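Local coordinates for protein glutathione transferase (Leptospira interrogans serovar Lai, PDB 3UBK) that probably acts as a glutathione transferase, binding glutathione and conjugating it to electrophilic substrates, at residues T78-L81 with I82-P86; N183-K186 with E187-F191; V201-D204 with K205-L208. All blocks are in the same frame, centred on the assembly; numbering follows the deposited sequence.

Interaction 1 (T78-L81 with I82-P86); sequences TPKL and IPEDP. With SO4 (sulfate ion), chain D.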
loop_
_atom_site.group_PDB
_atom_site.type_symbol
_atom_site.label_atom_id
_atom_site.label_comp_id
_atom_site.label_asym_id
_atom_site.label_seq_id
_atom_site.Cartn_x
_atom_site.Cartn_y
_atom_site.Cartn_z
ATOM N N THR A 78 -16.349 9.926 -14.686
ATOM C CA THR A 78 -16.463 8.476 -14.686
ATOM C C THR A 78 -15.288 7.785 -15.394
ATOM O O THR A 78 -14.748 8.296 -16.361
ATOM C CB THR A 78 -17.818 8.031 -15.270
ATOM O OG1 THR A 78 -17.975 8.557 -16.593
ATOM C CG2 THR A 78 -18.953 8.550 -14.392
ATOM N N PRO A 79 -14.868 6.615 -14.878
ATOM C CA PRO A 79 -15.396 5.968 -13.689
ATOM C C PRO A 79 -14.751 6.540 -12.443
ATOM O O PRO A 79 -13.590 7.005 -12.462
ATOM C CB PRO A 79 -14.941 4.513 -13.853
ATOM C CG PRO A 79 -13.600 4.646 -14.549
ATOM C CD PRO A 79 -13.822 5.799 -15.530
ATOM N N LYS A 80 -15.510 6.493 -11.364
ATOM C CA LYS A 80 -14.998 6.807 -10.048
ATOM C C LYS A 80 -14.164 5.631 -9.572
ATOM O O LYS A 80 -14.700 4.549 -9.296
ATOM C CB LYS A 80 -16.182 7.050 -9.118
ATOM C CG LYS A 80 -16.921 8.339 -9.487
ATOM C CD LYS A 80 -18.211 8.524 -8.719
ATOM C CE LYS A 80 -18.988 9.738 -9.249
ATOM N NZ LYS A 80 -18.182 11.009 -9.241
ATOM N N LEU A 81 -12.850 5.820 -9.498
ATOM C CA LEU A 81 -11.970 4.728 -9.111
ATOM C C LEU A 81 -12.229 4.331 -7.668
ATOM O O LEU A 81 -12.080 3.173 -7.303
ATOM C CB LEU A 81 -10.505 5.111 -9.319
ATOM C CG LEU A 81 -10.187 5.544 -10.756
ATOM C CD1 LEU A 81 -8.724 5.892 -10.858
ATOM C CD2 LEU A 81 -10.551 4.428 -11.753
ATOM N N ILE A 82 -12.641 5.302 -6.862
ATOM C CA ILE A 82 -13.035 5.064 -5.483
ATOM C C ILE A 82 -14.527 5.303 -5.444
ATOM O O ILE A 82 -14.968 6.440 -5.630
ATOM C CB ILE A 82 -12.382 6.090 -4.499
ATOM C CG1 ILE A 82 -10.851 6.056 -4.569
ATOM C CG2 ILE A 82 -12.862 5.847 -3.087
ATOM C CD1 ILE A 82 -10.257 4.680 -4.279
ATOM N N PRO A 83 -15.318 4.246 -5.210
ATOM C CA PRO A 83 -16.768 4.417 -5.178
ATOM C C PRO A 83 -17.221 5.417 -4.124
ATOM O O PRO A 83 -16.575 5.579 -3.082
ATOM C CB PRO A 83 -17.276 3.026 -4.801
ATOM C CG PRO A 83 -16.224 2.097 -5.310
ATOM C CD PRO A 83 -14.922 2.829 -5.090
ATOM N N GLU A 84 -18.354 6.061 -4.391
ATOM C CA GLU A 84 -18.928 7.034 -3.470
ATOM C C GLU A 84 -19.400 6.368 -2.182
ATOM O O GLU A 84 -19.260 6.923 -1.104
ATOM C CB GLU A 84 -20.087 7.775 -4.141
ATOM C CG GLU A 84 -19.630 8.697 -5.279
ATOM C CD GLU A 84 -20.773 9.485 -5.915
ATOM O OE1 GLU A 84 -21.728 9.844 -5.192
ATOM O OE2 GLU A 84 -20.710 9.751 -7.139
ATOM N N ASP A 85 -19.948 5.168 -2.288
ATOM C CA ASP A 85 -20.328 4.450 -1.084
ATOM C C ASP A 85 -19.088 4.014 -0.293
ATOM O O ASP A 85 -18.231 3.302 -0.814
ATOM C CB ASP A 85 -21.199 3.244 -1.414
ATOM C CG ASP A 85 -21.696 2.537 -0.159
ATOM O OD1 ASP A 85 -20.894 1.836 0.483
ATOM O OD2 ASP A 85 -22.879 2.718 0.190
ATOM N N PRO A 86 -18.988 4.436 0.981
ATOM C CA PRO A 86 -17.731 4.184 1.710
ATOM C C PRO A 86 -17.437 2.712 1.976
ATOM O O PRO A 86 -16.279 2.325 2.032
ATOM C CB PRO A 86 -17.894 4.975 3.022
ATOM C CG PRO A 86 -19.347 5.282 3.139
ATOM C CD PRO A 86 -19.919 5.295 1.731
HETATM S S SO4 D . -19.546 11.709 -15.642
HETATM O O1 SO4 D . -18.217 11.880 -16.194
HETATM O O2 SO4 D . -20.336 10.743 -16.411
HETATM O O3 SO4 D . -19.405 11.274 -14.259
HETATM O O4 SO4 D . -20.230 13.003 -15.678
#
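In the interdomain linker of the glutathione transferase fold, which leads from the thioredoxin-like N-terminal domain to the all-helical C-terminal domain, Lys80 reaches forward along the chain to Glu84. The Lys80 chain runs out straight and turns at its last torsion (chi4 -55°), while Glu84 extends its carboxylate back across it. The two side chains cross obliquely, with Lys80 CD 3.7 Å from Glu84 CG. Their charges meet in a loose salt bridge, Lys80 NZ to Glu84 OE2 at 3.5 Å, but the position of this oxygen is doubtful and the bridge should be read with that caution.

Between these residues the linker is pinned to the protein by backbone N-H groups: the carboxylate of Asp72 in helix 64-74 takes Leu81 N on OD1 and Ile82 N on OD2. The side chains then part, Leu81 packing on Leu68 and Ile82 on Ala89 and Arg93 of helix 86-111. Close by, Pro83 approaches the preceding residues through its ring CD, 3.6 Å from Leu81 O. Asp85 occupies the N-cap of helix 86-111, its OD1 accepting from Glu88 N. At the opposite end of the linker, before the cis peptide bond that precedes Pro79, a sulfate ion, probably from the crystallisation liquor, receives a nearly straight hydrogen bond from Thr78 N to its O1 at 3.1 Å (168°).

Interaction 2 (N183-K186 with E187-F191); sequences NGWK and EYFVF. With SO4 (sulfate ion), chain E.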
loop_
_atom_site.group_PDB
_atom_site.type_symbol
_atom_site.label_atom_id
_atom_site.label_comp_id
_atom_site.label_asym_id
_atom_site.label_seq_id
_atom_site.Cartn_x
_atom_site.Cartn_y
_atom_site.Cartn_z
ATOM N N ASN A 183 -11.335 -18.212 -9.351
ATOM C CA ASN A 183 -12.583 -18.379 -10.059
ATOM C C ASN A 183 -13.047 -17.095 -10.752
ATOM O O ASN A 183 -13.455 -16.141 -10.084
ATOM C CB ASN A 183 -13.643 -18.794 -9.043
ATOM C CG ASN A 183 -14.634 -19.771 -9.603
ATOM O OD1 ASN A 183 -15.443 -19.432 -10.469
ATOM N ND2 ASN A 183 -14.592 -20.999 -9.097
ATOM N N GLY A 184 -13.000 -17.076 -12.083
ATOM C CA GLY A 184 -13.491 -15.924 -12.842
ATOM C C GLY A 184 -12.408 -15.110 -13.524
ATOM O O GLY A 184 -12.695 -14.260 -14.374
ATOM N N TRP A 185 -11.157 -15.369 -13.167
ATOM C CA TRP A 185 -10.039 -14.615 -13.731
ATOM C C TRP A 185 -9.887 -14.670 -15.259
ATOM O O TRP A 185 -9.591 -13.658 -15.892
ATOM C CB TRP A 185 -8.716 -15.043 -13.106
ATOM C CG TRP A 185 -7.557 -14.570 -13.923
ATOM C CD1 TRP A 185 -6.655 -15.343 -14.586
ATOM C CD2 TRP A 185 -7.195 -13.208 -14.192
ATOM N NE1 TRP A 185 -5.742 -14.550 -15.239
ATOM C CE2 TRP A 185 -6.054 -13.235 -15.014
ATOM C CE3 TRP A 185 -7.724 -11.970 -13.813
ATOM C CZ2 TRP A 185 -5.432 -12.069 -15.472
ATOM C CZ3 TRP A 185 -7.102 -10.815 -14.261
ATOM C CH2 TRP A 185 -5.969 -10.871 -15.079
ATOM N N LYS A 186 -10.027 -15.853 -15.846
ATOM C CA LYS A 186 -9.797 -15.976 -17.276
ATOM C C LYS A 186 -10.885 -15.219 -18.022
ATOM O O LYS A 186 -10.611 -14.506 -18.974
ATOM C CB LYS A 186 -9.768 -17.451 -17.718
ATOM C CG LYS A 186 -8.545 -18.234 -17.220
ATOM C CD LYS A 186 -7.235 -17.562 -17.630
ATOM C CE LYS A 186 -6.016 -18.412 -17.256
ATOM N NZ LYS A 186 -5.912 -18.680 -15.789
ATOM N N GLU A 187 -12.119 -15.387 -17.575
ATOM C CA GLU A 187 -13.254 -14.722 -18.187
ATOM C C GLU A 187 -13.135 -13.190 -18.040
ATOM O O GLU A 187 -13.394 -12.442 -18.988
ATOM C CB GLU A 187 -14.539 -15.246 -17.557
ATOM C CG GLU A 187 -15.800 -14.979 -18.351
ATOM C CD GLU A 187 -17.026 -15.608 -17.717
ATOM O OE1 GLU A 187 -18.160 -15.277 -18.135
ATOM O OE2 GLU A 187 -16.852 -16.429 -16.791
ATOM N N TYR A 188 -12.711 -12.734 -16.860
ATOM C CA TYR A 188 -12.522 -11.302 -16.606
ATOM C C TYR A 188 -11.439 -10.747 -17.512
ATOM O O TYR A 188 -11.586 -9.678 -18.099
ATOM C CB TYR A 188 -12.145 -11.071 -15.137
ATOM C CG TYR A 188 -11.608 -9.679 -14.811
ATOM C CD1 TYR A 188 -12.472 -8.620 -14.582
ATOM C CD2 TYR A 188 -10.245 -9.450 -14.691
ATOM C CE1 TYR A 188 -11.989 -7.349 -14.252
ATOM C CE2 TYR A 188 -9.749 -8.192 -14.364
ATOM C CZ TYR A 188 -10.628 -7.144 -14.152
ATOM O OH TYR A 188 -10.142 -5.892 -13.830
ATOM N N PHE A 189 -10.344 -11.485 -17.631
ATOM C CA PHE A 189 -9.218 -11.059 -18.444
ATOM C C PHE A 189 -9.632 -10.914 -19.926
ATOM O O PHE A 189 -9.250 -9.952 -20.596
ATOM C CB PHE A 189 -8.074 -12.064 -18.260
ATOM C CG PHE A 189 -6.808 -11.683 -18.950
ATOM C CD1 PHE A 189 -6.246 -10.437 -18.757
ATOM C CD2 PHE A 189 -6.160 -12.586 -19.774
ATOM C CE1 PHE A 189 -5.072 -10.085 -19.385
ATOM C CE2 PHE A 189 -4.983 -12.242 -20.410
ATOM C CZ PHE A 189 -4.435 -10.989 -20.214
ATOM N N VAL A 190 -10.418 -11.869 -20.419
ATOM C CA VAL A 190 -10.994 -11.799 -21.771
ATOM C C VAL A 190 -11.947 -10.612 -21.910
ATOM O O VAL A 190 -11.879 -9.855 -22.878
ATOM C CB VAL A 190 -11.764 -13.105 -22.134
ATOM C CG1 VAL A 190 -12.394 -12.991 -23.532
ATOM C CG2 VAL A 190 -10.841 -14.321 -22.065
ATOM N N PHE A 191 -12.844 -10.451 -20.945
ATOM C CA PHE A 191 -13.756 -9.306 -20.967
ATOM C C PHE A 191 -12.976 -7.993 -21.028
ATOM O O PHE A 191 -13.210 -7.159 -21.910
ATOM C CB PHE A 191 -14.733 -9.345 -19.777
ATOM C CG PHE A 191 -15.496 -8.063 -19.587
ATOM C CD1 PHE A 191 -16.544 -7.734 -20.426
ATOM C CD2 PHE A 191 -15.125 -7.167 -18.593
ATOM C CE1 PHE A 191 -17.237 -6.531 -20.262
ATOM C CE2 PHE A 191 -15.802 -5.971 -18.428
ATOM C CZ PHE A 191 -16.854 -5.654 -19.261
HETATM S S SO4 E . -11.800 -18.477 -15.208
HETATM O O1 SO4 E . -11.684 -19.495 -16.254
HETATM O O2 SO4 E . -12.619 -18.979 -14.106
HETATM O O3 SO4 E . -10.463 -18.158 -14.702
HETATM O O4 SO4 E . -12.444 -17.288 -15.770
#
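Trp185 and Phe189, one helical turn apart at the start of helix 185-193, lie side by side and form an aromatic cluster with Tyr188 within the C-terminal domain. Their spacing of three and four residues puts the three on one side of the helix, and in each CG stands anti to the backbone N (chi1 164° in Trp185, -175° in Phe189), which sets how the ring leaves the backbone. Phe189 CB sits over one face of the indole, 3.9 Å from the centroid of the six-membered ring, in a CH-pi contact. Its phenyl ring then runs nearly parallel to the indole but slides past it, so the two barely overlap; Phe189 CD1 lies 3.7 Å from Trp185 CH2. Tyr188 meets the tryptophan differently, rim to rim with the planes inclined at 40°, and Trp185 CZ3 comes to the tyrosine edge 3.5 Å from CD2. Beyond the cluster, Tyr188 OH is hydrogen-bonded to Asp155 OD1 and Trp185 NE1 weakly to Asp166 OD2, so both polar atoms of these buried rings have partners on helix 153-169.

At its start the helix is closed by the bond from Tyr188 N to Gly184 O at 2.9 Å. Gly184 is at the N-cap position, with backbone angles at which a side chain would press against the carbonyl oxygen of Asn183. The opening backbone curls round a sulfate ion, probably from the crystallisation liquor: Gly184 N holds O2 at 2.8 Å, Lys186 N holds O3 at 2.6 Å and Glu187 N holds O4 at 2.6 Å. Three oxygens are thus held by main-chain N-H groups at the helix N-terminus, where the helix dipole would probably favour an anion.

Interaction 3 (V201-D204 with K205-L208); sequences VEKD and KQIL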
loop_
_atom_site.group_PDB
_atom_site.type_symbol
_atom_site.label_atom_id
_atom_site.label_comp_id
_atom_site.label_asym_id
_atom_site.label_seq_id
_atom_site.Cartn_x
_atom_site.Cartn_y
_atom_site.Cartn_z
ATOM N N VAL A 201 -3.226 -0.782 -23.209
ATOM C CA VAL A 201 -2.177 -1.065 -22.226
ATOM C C VAL A 201 -1.415 -2.357 -22.584
ATOM O O VAL A 201 -0.177 -2.382 -22.576
ATOM C CB VAL A 201 -2.760 -1.137 -20.798
ATOM C CG1 VAL A 201 -1.774 -1.797 -19.844
ATOM C CG2 VAL A 201 -3.132 0.282 -20.323
ATOM N N GLU A 202 -2.154 -3.414 -22.899
ATOM C CA GLU A 202 -1.552 -4.678 -23.351
ATOM C C GLU A 202 -0.733 -4.483 -24.626
ATOM O O GLU A 202 0.364 -5.033 -24.767
ATOM C CB GLU A 202 -2.634 -5.721 -23.613
ATOM C CG GLU A 202 -3.219 -6.305 -22.350
ATOM C CD GLU A 202 -2.179 -7.063 -21.547
ATOM O OE1 GLU A 202 -1.928 -8.251 -21.856
ATOM O OE2 GLU A 202 -1.610 -6.470 -20.608
ATOM N N LYS A 203 -1.273 -3.695 -25.552
ATOM C CA LYS A 203 -0.580 -3.423 -26.800
ATOM C C LYS A 203 0.741 -2.669 -26.601
ATOM O O LYS A 203 1.774 -3.059 -27.157
ATOM C CB LYS A 203 -1.499 -2.668 -27.759
ATOM C CG LYS A 203 -0.786 -2.096 -28.980
ATOM C CD LYS A 203 -0.092 -3.182 -29.779
ATOM C CE LYS A 203 -1.000 -4.365 -30.038
ATOM N NZ LYS A 203 -0.342 -5.360 -30.935
ATOM N N ASP A 204 0.719 -1.582 -25.824
ATOM C CA ASP A 204 1.949 -0.830 -25.557
ATOM C C ASP A 204 3.001 -1.712 -24.864
ATOM O O ASP A 204 4.205 -1.579 -25.111
ATOM C CB ASP A 204 1.671 0.409 -24.711
ATOM C CG ASP A 204 1.091 1.563 -25.527
ATOM O OD1 ASP A 204 1.188 1.541 -26.773
ATOM O OD2 ASP A 204 0.537 2.499 -24.917
ATOM N N LYS A 205 2.534 -2.603 -24.000
ATOM C CA LYS A 205 3.414 -3.518 -23.283
ATOM C C LYS A 205 4.060 -4.460 -24.292
ATOM O O LYS A 205 5.268 -4.677 -24.270
ATOM C CB LYS A 205 2.619 -4.318 -22.243
ATOM C CG LYS A 205 3.468 -5.310 -21.434
ATOM C CD LYS A 205 2.793 -5.749 -20.119
ATOM C CE LYS A 205 1.470 -6.476 -20.350
ATOM N NZ LYS A 205 0.767 -6.872 -19.067
ATOM N N GLN A 206 3.238 -4.993 -25.191
ATOM C CA GLN A 206 3.698 -5.912 -26.226
ATOM C C GLN A 206 4.705 -5.282 -27.185
ATOM O O GLN A 206 5.730 -5.890 -27.511
ATOM C CB GLN A 206 2.510 -6.450 -27.009
ATOM C CG GLN A 206 2.808 -7.735 -27.759
ATOM C CD GLN A 206 1.944 -7.883 -28.978
ATOM O OE1 GLN A 206 1.672 -6.904 -29.669
ATOM N NE2 GLN A 206 1.493 -9.103 -29.248
ATOM N N ILE A 207 4.417 -4.065 -27.638
ATOM C CA ILE A 207 5.303 -3.362 -28.551
ATOM C C ILE A 207 6.707 -3.224 -27.969
ATOM O O ILE A 207 7.705 -3.478 -28.653
ATOM C CB ILE A 207 4.758 -1.943 -28.866
ATOM C CG1 ILE A 207 3.516 -2.010 -29.762
ATOM C CG2 ILE A 207 5.821 -1.079 -29.495
ATOM C CD1 ILE A 207 2.761 -0.678 -29.813
ATOM N N LEU A 208 6.796 -2.799 -26.710
ATOM C CA LEU A 208 8.110 -2.570 -26.102
ATOM C C LEU A 208 8.852 -3.878 -25.816
ATOM O O LEU A 208 10.080 -3.957 -25.980
ATOM C CB LEU A 208 7.999 -1.740 -24.818
ATOM C CG LEU A 208 9.341 -1.417 -24.129
ATOM C CD1 LEU A 208 10.248 -0.585 -25.027
ATOM C CD2 LEU A 208 9.108 -0.670 -22.814
#
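Lys205 and Glu202 join across one turn of helix 196-213, the last helix of the C-terminal domain in this glutathione transferase fold. The two side chains lie alongside each other: Glu202 doubles back at chi2, and Lys205, bent at chi3, brings NZ to the syn lone pair of Glu202 OE2 at 2.9 Å. This hydrogen-bonded salt bridge settles the ammonium group of a buried lysine, whose side chain touches Ser163 and Val164 of helix 153-169 and Asn16 of helix 13-25.

Gln206, next along and an exposed residue, crosses Lys203. Two successive bends (chi2 58°, chi3 48°) curl the Lys203 chain round so that NZ donates to Gln206 OE1 at 2.8 Å, tilted 25° from the amide carbonyl plane. The same lysine serves Ile207 with its methylenes: the two chains meet at about a right angle, CD of Lys203 resting 3.8 Å from Ile207 CG1. Along the backbone, the bond from Ile207 N to Lys203 O measures 2.9 Å.

The end of the Leu208 side chain leads to loop residues Ala9, Ile11 and Arg33. On the preceding turn, Asp204 forms a salt bridge through OD2 with Lys19 of helix 13-25, tying the helix to the N-terminal domain, while its main-chain oxygen accepts the rather long hydrogen bond from Leu208 N to Asp204 O at 3.3 Å.

How the interactions relate
Taken in chain order, the three contacts go from the linker between the domains to the last two helices. Interactions 2 and 3 touch: their centres lie about 20 Å apart, yet Phe189 CZ packs 4.1 Å from Glu202 OE1, joining the aromatic cluster to the Glu202-Lys205 salt bridge. Interaction 1 touches neither, its nearest atoms being about 11 Å from interaction 2 and about 12 Å from interaction 3. Relative to the glutathione site, which holds no glutathione in this chain, the side chain of Leu208 in interaction 3 is about 9 Å from that of Ile51 and that of Leu81 in interaction 1 about 11 Å from that of Ser64; interaction 2 lies away from it.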